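Side-chain contacts in anti-restriction endonuclease (Enterobacteria phage T4, PDB 3WX4), which mimics DNA to block DNA binding by the bacterial histone-like protein H-NS and strongly inhibits the host McrA endonuclease, helping the phage evade restriction: residues 17-20 / 21-25; 36-39 / 40-44; 50-54 / 55-59; 75-78 / 79-83. All coordinates share one frame; numbering follows the deposited sequence.

Contact 1 of 4, residues 17-20 / 21-25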
loop_
_atom_site.group_PDB
_atom_site.type_symbol
_atom_site.label_atom_id
_atom_site.label_comp_id
_atom_site.label_asym_id
_atom_site.label_seq_id
_atom_site.Cartn_x
_atom_site.Cartn_y
_atom_site.Cartn_z
ATOM N N ILE A 17 -20.715 -3.671 -10.872
ATOM C CA ILE A 17 -20.916 -5.049 -11.264
ATOM C C ILE A 17 -20.576 -6.036 -10.130
ATOM O O ILE A 17 -21.172 -7.125 -10.064
ATOM C CB ILE A 17 -20.148 -5.409 -12.553
ATOM C CG1 ILE A 17 -20.803 -6.613 -13.189
ATOM C CG2 ILE A 17 -18.653 -5.699 -12.273
ATOM C CD1 ILE A 17 -20.396 -6.856 -14.675
ATOM N N LEU A 18 -19.660 -5.653 -9.240
ATOM C CA LEU A 18 -19.301 -6.572 -8.121
ATOM C C LEU A 18 -20.363 -6.494 -7.065
ATOM O O LEU A 18 -20.691 -7.525 -6.438
ATOM C CB LEU A 18 -17.938 -6.236 -7.485
ATOM C CG LEU A 18 -16.765 -6.809 -8.311
ATOM C CD1 LEU A 18 -15.439 -6.182 -7.774
ATOM C CD2 LEU A 18 -16.734 -8.380 -8.263
ATOM N N GLU A 19 -20.893 -5.277 -6.831
ATOM C CA GLU A 19 -21.975 -5.156 -5.854
ATOM C C GLU A 19 -23.164 -6.011 -6.337
ATOM O O GLU A 19 -23.798 -6.715 -5.542
ATOM C CB GLU A 19 -22.453 -3.712 -5.711
ATOM C CG GLU A 19 -23.688 -3.576 -4.826
ATOM C CD GLU A 19 -24.144 -2.133 -4.674
ATOM O OE1 GLU A 19 -24.244 -1.464 -5.751
ATOM O OE2 GLU A 19 -24.389 -1.700 -3.522
ATOM N N LYS A 20 -23.478 -5.968 -7.627
ATOM C CA LYS A 20 -24.567 -6.775 -8.125
ATOM C C LYS A 20 -24.273 -8.280 -8.027
ATOM O O LYS A 20 -25.202 -9.072 -7.819
ATOM C CB LYS A 20 -24.888 -6.438 -9.577
ATOM C CG LYS A 20 -25.797 -5.263 -9.702
ATOM C CD LYS A 20 -25.806 -4.751 -11.138
ATOM C CE LYS A 20 -27.109 -3.993 -11.414
ATOM N NZ LYS A 20 -28.332 -4.924 -11.364
ATOM N N LEU A 21 -23.019 -8.681 -8.271
ATOM C CA LEU A 21 -22.680 -10.102 -8.160
ATOM C C LEU A 21 -22.893 -10.569 -6.707
ATOM O O LEU A 21 -23.409 -11.689 -6.453
ATOM C CB LEU A 21 -21.215 -10.336 -8.553
ATOM C CG LEU A 21 -20.815 -11.828 -8.491
ATOM C CD1 LEU A 21 -21.543 -12.570 -9.567
ATOM C CD2 LEU A 21 -19.310 -11.977 -8.650
ATOM N N TYR A 22 -22.495 -9.737 -5.756
ATOM C CA TYR A 22 -22.673 -10.081 -4.358
ATOM C C TYR A 22 -24.139 -10.363 -4.034
ATOM O O TYR A 22 -24.473 -11.245 -3.206
ATOM C CB TYR A 22 -22.184 -8.950 -3.446
ATOM C CG TYR A 22 -22.664 -9.084 -2.013
ATOM C CD1 TYR A 22 -22.019 -9.956 -1.090
ATOM C CD2 TYR A 22 -23.763 -8.389 -1.570
ATOM C CE1 TYR A 22 -22.507 -10.100 0.226
ATOM C CE2 TYR A 22 -24.251 -8.518 -0.254
ATOM C CZ TYR A 22 -23.622 -9.382 0.642
ATOM O OH TYR A 22 -24.125 -9.538 1.945
ATOM N N LYS A 23 -25.033 -9.568 -4.622
ATOM C CA LYS A 23 -26.474 -9.721 -4.351
ATOM C C LYS A 23 -27.056 -11.034 -4.868
ATOM O O LYS A 23 -28.028 -11.515 -4.362
ATOM C CB LYS A 23 -27.255 -8.556 -5.007
ATOM C CG LYS A 23 -26.881 -7.193 -4.361
ATOM C CD LYS A 23 -27.430 -5.996 -5.159
ATOM C CE LYS A 23 -28.934 -5.841 -5.071
ATOM N NZ LYS A 23 -29.452 -4.889 -6.148
ATOM N N PHE A 24 -26.428 -11.601 -5.878
ATOM C CA PHE A 24 -26.895 -12.786 -6.547
ATOM C C PHE A 24 -26.040 -14.034 -6.203
ATOM O O PHE A 24 -26.597 -15.111 -5.865
ATOM C CB PHE A 24 -26.851 -12.434 -8.073
ATOM C CG PHE A 24 -26.966 -13.575 -8.984
ATOM C CD1 PHE A 24 -27.809 -14.635 -8.701
ATOM C CD2 PHE A 24 -26.211 -13.596 -10.158
ATOM C CE1 PHE A 24 -27.895 -15.729 -9.592
ATOM C CE2 PHE A 24 -26.274 -14.633 -11.039
ATOM C CZ PHE A 24 -27.106 -15.714 -10.780
ATOM N N LEU A 25 -24.708 -13.924 -6.272
ATOM C CA LEU A 25 -23.871 -15.133 -5.989
ATOM C C LEU A 25 -22.856 -14.658 -4.966
ATOM O O LEU A 25 -21.689 -14.426 -5.296
ATOM C CB LEU A 25 -23.181 -15.597 -7.277
ATOM C CG LEU A 25 -24.073 -16.085 -8.441
ATOM C CD1 LEU A 25 -23.257 -16.324 -9.671
ATOM C CD2 LEU A 25 -24.826 -17.350 -8.018
#

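Contact 2 of 4, residues 36-39 / 40-44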
loop_
_atom_site.group_PDB
_atom_site.type_symbol
_atom_site.label_atom_id
_atom_site.label_comp_id
_atom_site.label_asym_id
_atom_site.label_seq_id
_atom_site.Cartn_x
_atom_site.Cartn_y
_atom_site.Cartn_z
ATOM N N LEU A 36 -9.017 -10.704 -6.388
ATOM C CA LEU A 36 -8.820 -9.392 -6.972
ATOM C C LEU A 36 -7.887 -8.528 -6.125
ATOM O O LEU A 36 -6.892 -7.925 -6.626
ATOM C CB LEU A 36 -10.174 -8.696 -7.178
ATOM C CG LEU A 36 -10.128 -7.222 -7.592
ATOM C CD1 LEU A 36 -9.611 -7.133 -9.025
ATOM C CD2 LEU A 36 -11.577 -6.624 -7.528
ATOM N N VAL A 37 -8.184 -8.450 -4.840
ATOM C CA VAL A 37 -7.399 -7.663 -3.910
ATOM C C VAL A 37 -5.990 -8.230 -3.802
ATOM O O VAL A 37 -5.011 -7.501 -3.734
ATOM C CB VAL A 37 -8.086 -7.669 -2.502
ATOM C CG1 VAL A 37 -7.159 -7.104 -1.453
ATOM C CG2 VAL A 37 -9.382 -6.776 -2.593
ATOM N N GLU A 38 -5.876 -9.540 -3.797
ATOM C CA GLU A 38 -4.544 -10.114 -3.657
ATOM C C GLU A 38 -3.686 -9.813 -4.892
ATOM O O GLU A 38 -2.520 -9.410 -4.757
ATOM C CB GLU A 38 -4.658 -11.615 -3.464
ATOM C CG GLU A 38 -3.304 -12.288 -3.352
ATOM C CD GLU A 38 -3.494 -13.744 -3.081
ATOM O OE1 GLU A 38 -4.110 -14.065 -2.033
ATOM O OE2 GLU A 38 -3.070 -14.554 -3.936
ATOM N N GLU A 39 -4.261 -10.000 -6.076
ATOM C CA GLU A 39 -3.526 -9.752 -7.309
ATOM C C GLU A 39 -3.191 -8.291 -7.492
ATOM O O GLU A 39 -2.102 -7.988 -7.990
ATOM C CB GLU A 39 -4.263 -10.285 -8.557
ATOM C CG GLU A 39 -4.128 -11.807 -8.697
ATOM C CD GLU A 39 -4.702 -12.387 -10.021
ATOM O OE1 GLU A 39 -4.648 -13.655 -10.178
ATOM O OE2 GLU A 39 -5.208 -11.587 -10.874
ATOM N N LEU A 40 -4.091 -7.388 -7.119
ATOM C CA LEU A 40 -3.793 -5.959 -7.254
ATOM C C LEU A 40 -2.612 -5.601 -6.355
ATOM O O LEU A 40 -1.745 -4.806 -6.735
ATOM C CB LEU A 40 -5.003 -5.090 -6.904
ATOM C CG LEU A 40 -6.123 -5.097 -7.981
ATOM C CD1 LEU A 40 -7.423 -4.503 -7.381
ATOM C CD2 LEU A 40 -5.677 -4.279 -9.253
ATOM N N HIS A 41 -2.565 -6.182 -5.168
ATOM C CA HIS A 41 -1.456 -5.917 -4.272
ATOM C C HIS A 41 -0.164 -6.570 -4.750
ATOM O O HIS A 41 0.923 -6.024 -4.553
ATOM C CB HIS A 41 -1.775 -6.408 -2.860
ATOM C CG HIS A 41 -2.679 -5.484 -2.115
ATOM N ND1 HIS A 41 -3.527 -5.907 -1.112
ATOM C CD2 HIS A 41 -2.856 -4.143 -2.225
ATOM C CE1 HIS A 41 -4.183 -4.863 -0.631
ATOM N NE2 HIS A 41 -3.793 -3.779 -1.288
ATOM N N LEU A 42 -0.260 -7.725 -5.377
ATOM C CA LEU A 42 0.971 -8.372 -5.787
ATOM C C LEU A 42 1.616 -7.678 -6.973
ATOM O O LEU A 42 2.838 -7.593 -7.052
ATOM C CB LEU A 42 0.734 -9.865 -6.086
ATOM C CG LEU A 42 0.526 -10.761 -4.844
ATOM C CD1 LEU A 42 0.190 -12.198 -5.259
ATOM C CD2 LEU A 42 1.803 -10.779 -3.961
ATOM N N GLU A 43 0.794 -7.112 -7.845
ATOM C CA GLU A 43 1.272 -6.473 -9.075
ATOM C C GLU A 43 1.343 -4.977 -9.099
ATOM O O GLU A 43 1.652 -4.378 -10.130
ATOM C CB GLU A 43 0.395 -6.969 -10.196
ATOM C CG GLU A 43 0.115 -8.411 -9.914
ATOM C CD GLU A 43 0.231 -9.271 -11.110
ATOM O OE1 GLU A 43 -0.810 -9.411 -11.809
ATOM O OE2 GLU A 43 1.370 -9.781 -11.347
ATOM N N ASN A 44 1.057 -4.349 -7.972
ATOM C CA ASN A 44 1.074 -2.909 -7.960
ATOM C C ASN A 44 1.585 -2.490 -6.630
ATOM O O ASN A 44 1.086 -2.954 -5.596
ATOM C CB ASN A 44 -0.341 -2.377 -8.160
ATOM C CG ASN A 44 -0.905 -2.756 -9.497
ATOM O OD1 ASN A 44 -0.673 -2.057 -10.502
ATOM N ND2 ASN A 44 -1.635 -3.881 -9.540
#

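Contact 3 of 4, residues 50-54 / 55-59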
loop_
_atom_site.group_PDB
_atom_site.type_symbol
_atom_site.label_atom_id
_atom_site.label_comp_id
_atom_site.label_asym_id
_atom_site.label_seq_id
_atom_site.Cartn_x
_atom_site.Cartn_y
_atom_site.Cartn_z
ATOM N N GLY A 50 -8.866 -2.528 -0.381
ATOM C CA GLY A 50 -9.394 -3.574 0.487
ATOM C C GLY A 50 -10.908 -3.456 0.543
ATOM O O GLY A 50 -11.517 -2.430 0.177
ATOM N N THR A 51 -11.544 -4.533 1.009
ATOM C CA THR A 51 -12.995 -4.512 1.147
ATOM C C THR A 51 -13.273 -3.910 2.521
ATOM O O THR A 51 -12.377 -3.757 3.361
ATOM C CB THR A 51 -13.541 -5.975 1.157
ATOM O OG1 THR A 51 -12.783 -6.712 2.118
ATOM C CG2 THR A 51 -13.296 -6.614 -0.169
ATOM N N TYR A 52 -14.537 -3.569 2.734
ATOM C CA TYR A 52 -15.023 -3.063 4.018
ATOM C C TYR A 52 -15.679 -4.249 4.770
ATOM O O TYR A 52 -16.113 -5.193 4.135
ATOM C CB TYR A 52 -16.100 -2.038 3.791
ATOM C CG TYR A 52 -15.546 -0.728 3.314
ATOM C CD1 TYR A 52 -14.985 0.197 4.214
ATOM C CD2 TYR A 52 -15.566 -0.415 1.977
ATOM C CE1 TYR A 52 -14.450 1.432 3.754
ATOM C CE2 TYR A 52 -15.048 0.803 1.517
ATOM C CZ TYR A 52 -14.503 1.708 2.400
ATOM O OH TYR A 52 -14.040 2.906 1.912
ATOM N N LYS A 53 -15.787 -4.149 6.094
ATOM C CA LYS A 53 -16.403 -5.204 6.898
ATOM C C LYS A 53 -17.938 -5.189 6.747
ATOM O O LYS A 53 -18.606 -6.243 6.784
ATOM C CB LYS A 53 -16.017 -5.001 8.377
ATOM C CG LYS A 53 -14.526 -5.340 8.681
ATOM C CD LYS A 53 -14.119 -4.698 10.046
ATOM C CE LYS A 53 -12.633 -4.867 10.374
ATOM N NZ LYS A 53 -12.313 -6.333 10.593
ATOM N N ASP A 54 -18.498 -4.001 6.597
ATOM C CA ASP A 54 -19.942 -3.909 6.402
ATOM C C ASP A 54 -20.375 -4.615 5.129
ATOM O O ASP A 54 -19.953 -4.258 3.985
ATOM C CB ASP A 54 -20.419 -2.446 6.275
ATOM C CG ASP A 54 -20.351 -1.660 7.585
ATOM O OD1 ASP A 54 -20.325 -2.278 8.661
ATOM O OD2 ASP A 54 -20.334 -0.390 7.542
ATOM N N LEU A 55 -21.298 -5.558 5.262
ATOM C CA LEU A 55 -21.790 -6.221 4.071
ATOM C C LEU A 55 -22.651 -5.206 3.315
ATOM O O LEU A 55 -22.849 -5.342 2.129
ATOM C CB LEU A 55 -22.657 -7.430 4.448
ATOM C CG LEU A 55 -21.810 -8.602 4.976
ATOM C CD1 LEU A 55 -22.739 -9.750 5.404
ATOM C CD2 LEU A 55 -20.898 -9.073 3.894
ATOM N N SER A 56 -23.175 -4.194 3.982
ATOM C CA SER A 56 -24.015 -3.234 3.202
ATOM C C SER A 56 -23.098 -2.489 2.148
ATOM O O SER A 56 -23.596 -1.856 1.196
ATOM C CB SER A 56 -24.638 -2.188 4.145
ATOM O OG SER A 56 -23.653 -1.591 4.991
ATOM N N LYS A 57 -21.787 -2.610 2.357
ATOM C CA LYS A 57 -20.811 -2.000 1.467
ATOM C C LYS A 57 -20.151 -3.015 0.572
ATOM O O LYS A 57 -19.076 -2.719 -0.011
ATOM C CB LYS A 57 -19.750 -1.297 2.270
ATOM C CG LYS A 57 -20.282 -0.084 3.031
ATOM C CD LYS A 57 -19.108 0.505 3.861
ATOM C CE LYS A 57 -19.527 1.768 4.658
ATOM N NZ LYS A 57 -20.861 1.615 5.349
ATOM N N ALA A 58 -20.758 -4.208 0.447
ATOM C CA ALA A 58 -20.160 -5.207 -0.440
ATOM C C ALA A 58 -20.059 -4.554 -1.828
ATOM O O ALA A 58 -20.962 -3.791 -2.224
ATOM C CB ALA A 58 -21.040 -6.471 -0.505
ATOM N N GLY A 59 -19.017 -4.883 -2.594
ATOM C CA GLY A 59 -18.855 -4.219 -3.879
ATOM C C GLY A 59 -18.145 -2.856 -3.800
ATOM O O GLY A 59 -17.824 -2.263 -4.858
HETATM O O HOH W 1 -16.361 -4.061 0.865
#

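Contact 4 of 4, residues 75-78 / 79-83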
loop_
_atom_site.group_PDB
_atom_site.type_symbol
_atom_site.label_atom_id
_atom_site.label_comp_id
_atom_site.label_asym_id
_atom_site.label_seq_id
_atom_site.Cartn_x
_atom_site.Cartn_y
_atom_site.Cartn_z
ATOM N N LEU A 75 -7.897 3.722 -10.443
ATOM C CA LEU A 75 -9.195 3.164 -10.787
ATOM C C LEU A 75 -9.160 2.438 -12.109
ATOM O O LEU A 75 -9.802 1.430 -12.271
ATOM C CB LEU A 75 -10.262 4.259 -10.774
ATOM C CG LEU A 75 -10.294 5.009 -9.419
ATOM C CD1 LEU A 75 -11.377 6.089 -9.456
ATOM C CD2 LEU A 75 -10.541 4.053 -8.252
ATOM N N LYS A 76 -8.383 2.931 -13.074
ATOM C CA LYS A 76 -8.329 2.285 -14.357
ATOM C C LYS A 76 -7.710 0.922 -14.209
ATOM O O LYS A 76 -8.115 -0.036 -14.872
ATOM C CB LYS A 76 -7.460 3.081 -15.349
ATOM C CG LYS A 76 -8.172 4.157 -16.151
ATOM C CD LYS A 76 -7.145 4.721 -17.185
ATOM C CE LYS A 76 -7.730 5.824 -18.088
ATOM N NZ LYS A 76 -6.648 6.374 -19.020
ATOM N N THR A 77 -6.672 0.847 -13.385
ATOM C CA THR A 77 -5.988 -0.410 -13.185
ATOM C C THR A 77 -6.970 -1.399 -12.515
ATOM O O THR A 77 -7.079 -2.551 -12.916
ATOM C CB THR A 77 -4.759 -0.212 -12.291
ATOM O OG1 THR A 77 -3.827 0.657 -12.950
ATOM C CG2 THR A 77 -4.045 -1.566 -12.023
ATOM N N ILE A 78 -7.662 -0.935 -11.487
ATOM C CA ILE A 78 -8.610 -1.819 -10.789
ATOM C C ILE A 78 -9.629 -2.359 -11.805
ATOM O O ILE A 78 -9.859 -3.566 -11.887
ATOM C CB ILE A 78 -9.330 -1.050 -9.665
ATOM C CG1 ILE A 78 -8.344 -0.694 -8.548
ATOM C CG2 ILE A 78 -10.514 -1.915 -9.081
ATOM C CD1 ILE A 78 -8.910 0.324 -7.601
ATOM N N MET A 79 -10.202 -1.479 -12.628
ATOM C CA MET A 79 -11.198 -1.943 -13.585
ATOM C C MET A 79 -10.671 -2.904 -14.598
ATOM O O MET A 79 -11.391 -3.805 -15.011
ATOM C CB MET A 79 -11.912 -0.776 -14.259
ATOM C CG MET A 79 -12.646 0.099 -13.259
ATOM S SD MET A 79 -13.852 -0.969 -12.247
ATOM C CE MET A 79 -14.757 -1.732 -13.589
ATOM N N ILE A 80 -9.414 -2.749 -15.022
ATOM C CA ILE A 80 -8.866 -3.723 -15.975
ATOM C C ILE A 80 -8.921 -5.129 -15.359
ATOM O O ILE A 80 -9.279 -6.108 -16.011
ATOM C CB ILE A 80 -7.383 -3.383 -16.344
ATOM C CG1 ILE A 80 -7.373 -2.263 -17.398
ATOM C CG2 ILE A 80 -6.678 -4.612 -16.899
ATOM C CD1 ILE A 80 -6.043 -1.473 -17.472
ATOM N N TYR A 81 -8.517 -5.231 -14.099
ATOM C CA TYR A 81 -8.554 -6.526 -13.413
ATOM C C TYR A 81 -9.987 -6.990 -13.255
ATOM O O TYR A 81 -10.269 -8.150 -13.464
ATOM C CB TYR A 81 -7.910 -6.413 -12.033
ATOM C CG TYR A 81 -6.412 -6.374 -12.094
ATOM C CD1 TYR A 81 -5.657 -7.494 -11.749
ATOM C CD2 TYR A 81 -5.744 -5.193 -12.437
ATOM C CE1 TYR A 81 -4.251 -7.445 -11.725
ATOM C CE2 TYR A 81 -4.358 -5.125 -12.424
ATOM C CZ TYR A 81 -3.614 -6.249 -12.063
ATOM O OH TYR A 81 -2.244 -6.167 -11.990
ATOM N N VAL A 82 -10.894 -6.083 -12.897
ATOM C CA VAL A 82 -12.312 -6.472 -12.732
ATOM C C VAL A 82 -12.903 -6.996 -14.049
ATOM O O VAL A 82 -13.524 -8.075 -14.094
ATOM C CB VAL A 82 -13.188 -5.268 -12.181
ATOM C CG1 VAL A 82 -14.734 -5.634 -12.264
ATOM C CG2 VAL A 82 -12.755 -4.921 -10.765
ATOM N N HIS A 83 -12.678 -6.266 -15.149
ATOM C CA HIS A 83 -13.244 -6.707 -16.430
ATOM C C HIS A 83 -12.760 -8.066 -16.829
ATOM O O HIS A 83 -13.457 -8.821 -17.532
ATOM C CB HIS A 83 -12.925 -5.711 -17.542
ATOM C CG HIS A 83 -13.586 -4.393 -17.344
ATOM N ND1 HIS A 83 -14.938 -4.283 -17.083
ATOM C CD2 HIS A 83 -13.094 -3.131 -17.352
ATOM C CE1 HIS A 83 -15.246 -3.004 -16.934
ATOM N NE2 HIS A 83 -14.148 -2.285 -17.091
#

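Contact 1 of 4, residues 17-20 / 21-25
Tyr22 N donates to Leu18 O at 2.9 Å, and one residue earlier Leu21 N donates to Ile17 O at 3.0 Å; these are two successive i to i+4 bonds of helix 16-24. The next, Lys23 N to Glu19 O, is longer at 3.2 Å. Beyond it the bonds to Lys20 O, from Lys23 N and Phe24 N, are weak. Leu21 O is gripped by two amides, Phe24 N and Leu25 N, the second at 2.6 Å, as the chain turns toward helix 26-43, for which Leu25 occupies the N-cap position.

The side chains touch lightly across this turn. Lys23 keeps its CG beside its own backbone N (chi1 -65°), which brings that methylene to 3.3 Å from Glu19 O, while the chain bends further on. Its NZ stands 5.3 Å from Lys20 NZ without contact. On the inner side, Leu18 CD2 and Leu21 CD2 approach to 4.4 Å, and both residues also meet Ile32 of helix 26-43. Tyr22 swings away from the turn, its ring edge-to-face with Tyr29.

The chemistry is that of an amphipathic helix: Leu18 and Leu21 face the core, whereas on the exposed side the two lysine ammonium groups probably repel each other mildly. Glu19 lies near Lys23 without contact, and no salt bridge forms among these side chains.

Contact 2 of 4, residues 36-39 / 40-44
Leu36 against Leu40 and Val37 against His41 are i to i+4 contacts near the C-terminal end of helix 26-43, where it meets both strand 47-51 and helix 71-84. Leu36 and Leu40 lie side by side, their CD1 methyls 3.8 Å apart, and both rest on Tyr81. Leu40 has CG beside its backbone N (chi1 -74°), a torsion that lays CG 3.2 Å from Leu36 O.

His41 runs alongside Val37, with CE1 3.8 Å from Val37 CG1. The imidazole stands obliquely to Val37 O, and ND1, 3.4 Å from that oxygen, is at too poor an angle to bond it; NE2 is instead paired with the backbone N of Ile49, tying the helix to the strand. The same histidine packs on Asn45 of the second subunit.

One residue on from His41, Leu42 N donates to Glu38 O at 2.9 Å, and Glu43 N bonds Glu39 O at 3.0 Å. Asn44 then folds its amide back: ND2 reaches Leu40 O at 3.0 Å, the acceptor in the amide plane and the donor on a carbonyl lone pair. This is side-chain capping of a helix carbonyl, where helix 26-43 gives way to the loop before strand 47-51.

Contact 3 of 4, residues 50-54 / 55-59
Lys57 reaches back to Asp54 twice, once through its side chain and once through its backbone. Its NZ forms a salt bridge with Asp54 OD2 at 3.0 Å, in which OD2 offers its anti lone pair, the one turned away from the other carboxylate oxygen. The lysine chain is extended as far as CE and bends at the last torsion (chi4 44°), which turns the ammonium group onto the carboxylate while the two side chains run alongside each other. Lys57 N also donates to Asp54 O, although the position of this nitrogen in the model is less certain. Next along, Ala58 N is satisfied by Leu55 O at 2.9 Å, so the short 3-10 segment at 55-56 closes a compact turn.

A water joins the two limbs of the loop. It accepts from Tyr52 N at 2.7 Å and lies 3.2 Å from Lys57 O, to which it can donate, though Lys57 O competes with other acceptors for its protons. The phenol of Tyr52 is satisfied further off, OH pairing with Thr12 OG1 on strand 2-14, and Gly59 N is bonded to Tyr29 OH of helix 26-43.

The apolar part of Lys57 is used as well. Its CD sits over one face of the Tyr52 ring, 4.2 Å from the centroid and 26° off the normal, a CH-pi contact, with Tyr52 CG at 3.8 Å as its nearest ring atom.

One lysine side chain therefore serves two purposes: its CD methylene rests on an aromatic face, and its charge meets a carboxylate. On this exposed loop the pairing probably offsets part of the negative charge of Asp54.

Contact 4 of 4, residues 75-78 / 79-83
Thr77 and Tyr81 lie side by side and point the same way from helix 71-84, one turn apart. The methyl of Thr77 does the touching: with CG2 set opposite the backbone N, it lies toward the following turn and meets Tyr81 CE2 at 3.6 Å. The hydroxyl branch is turned the other way, and OG1 bonds Asp73 O one turn earlier. The Tyr81 ring presents its edge to the backbone, with Thr77 O in the ring plane and only 3.0 Å from CD2. That same carbonyl accepts the amide of Tyr81 at 3.3 Å with a nearly straight N-H (166°), so one oxygen meets both the backbone and the ring edge of a single residue. The phenol end reaches helix 26-43, and its OH makes a weak hydrogen bond with Asn44 ND2.

A second pair lies further round the helix. Ile78 and Val82 approach at a slant, their CG2 methyls 4.1 Å apart. Val82 CG2 also comes to 3.4 Å from Ile78 O, the carbonyl that accepts Val82 N at 2.9 Å. Both side chains are buried against Ile15, and Ile78 also meets Phe13 of strand 2-14.

Met79 completes this side. Its chi1 of -61° brings CG to 3.3 Å from Leu75 O, the chain then curls at chi2 and chi3, and it too touches Phe13. Leu75 touches Phe13 of its own chain and Ile2 of the second subunit.

This is the pattern of an amphipathic helix packed against a sheet strand and a neighbouring helix, with Ile78 and Val82 on its buried side.

In the fold
Contacts 1 to 4 follow one another along the chain, taking in helix 16-24, helix 26-43, the loop between strands 47-51 and 60-65, and helix 71-84. The centres of contacts 2 and 4 are about 11 Å apart, with Tyr81 joining the two helices. Contacts 1 and 3, their centres about 12 Å apart, meet where Tyr22 packs on Leu55 and Ala58. Contact 1 also reaches contact 2 through Leu18 on Leu36 and contact 4 through Ile17 and Leu18 on Val82. Contact 3 touches neither contact 2 nor contact 4. The helices thus share a common apolar interior beside the three-stranded antiparallel sheet, and helices 26-43 and 71-84 each have a residue touching the second subunit.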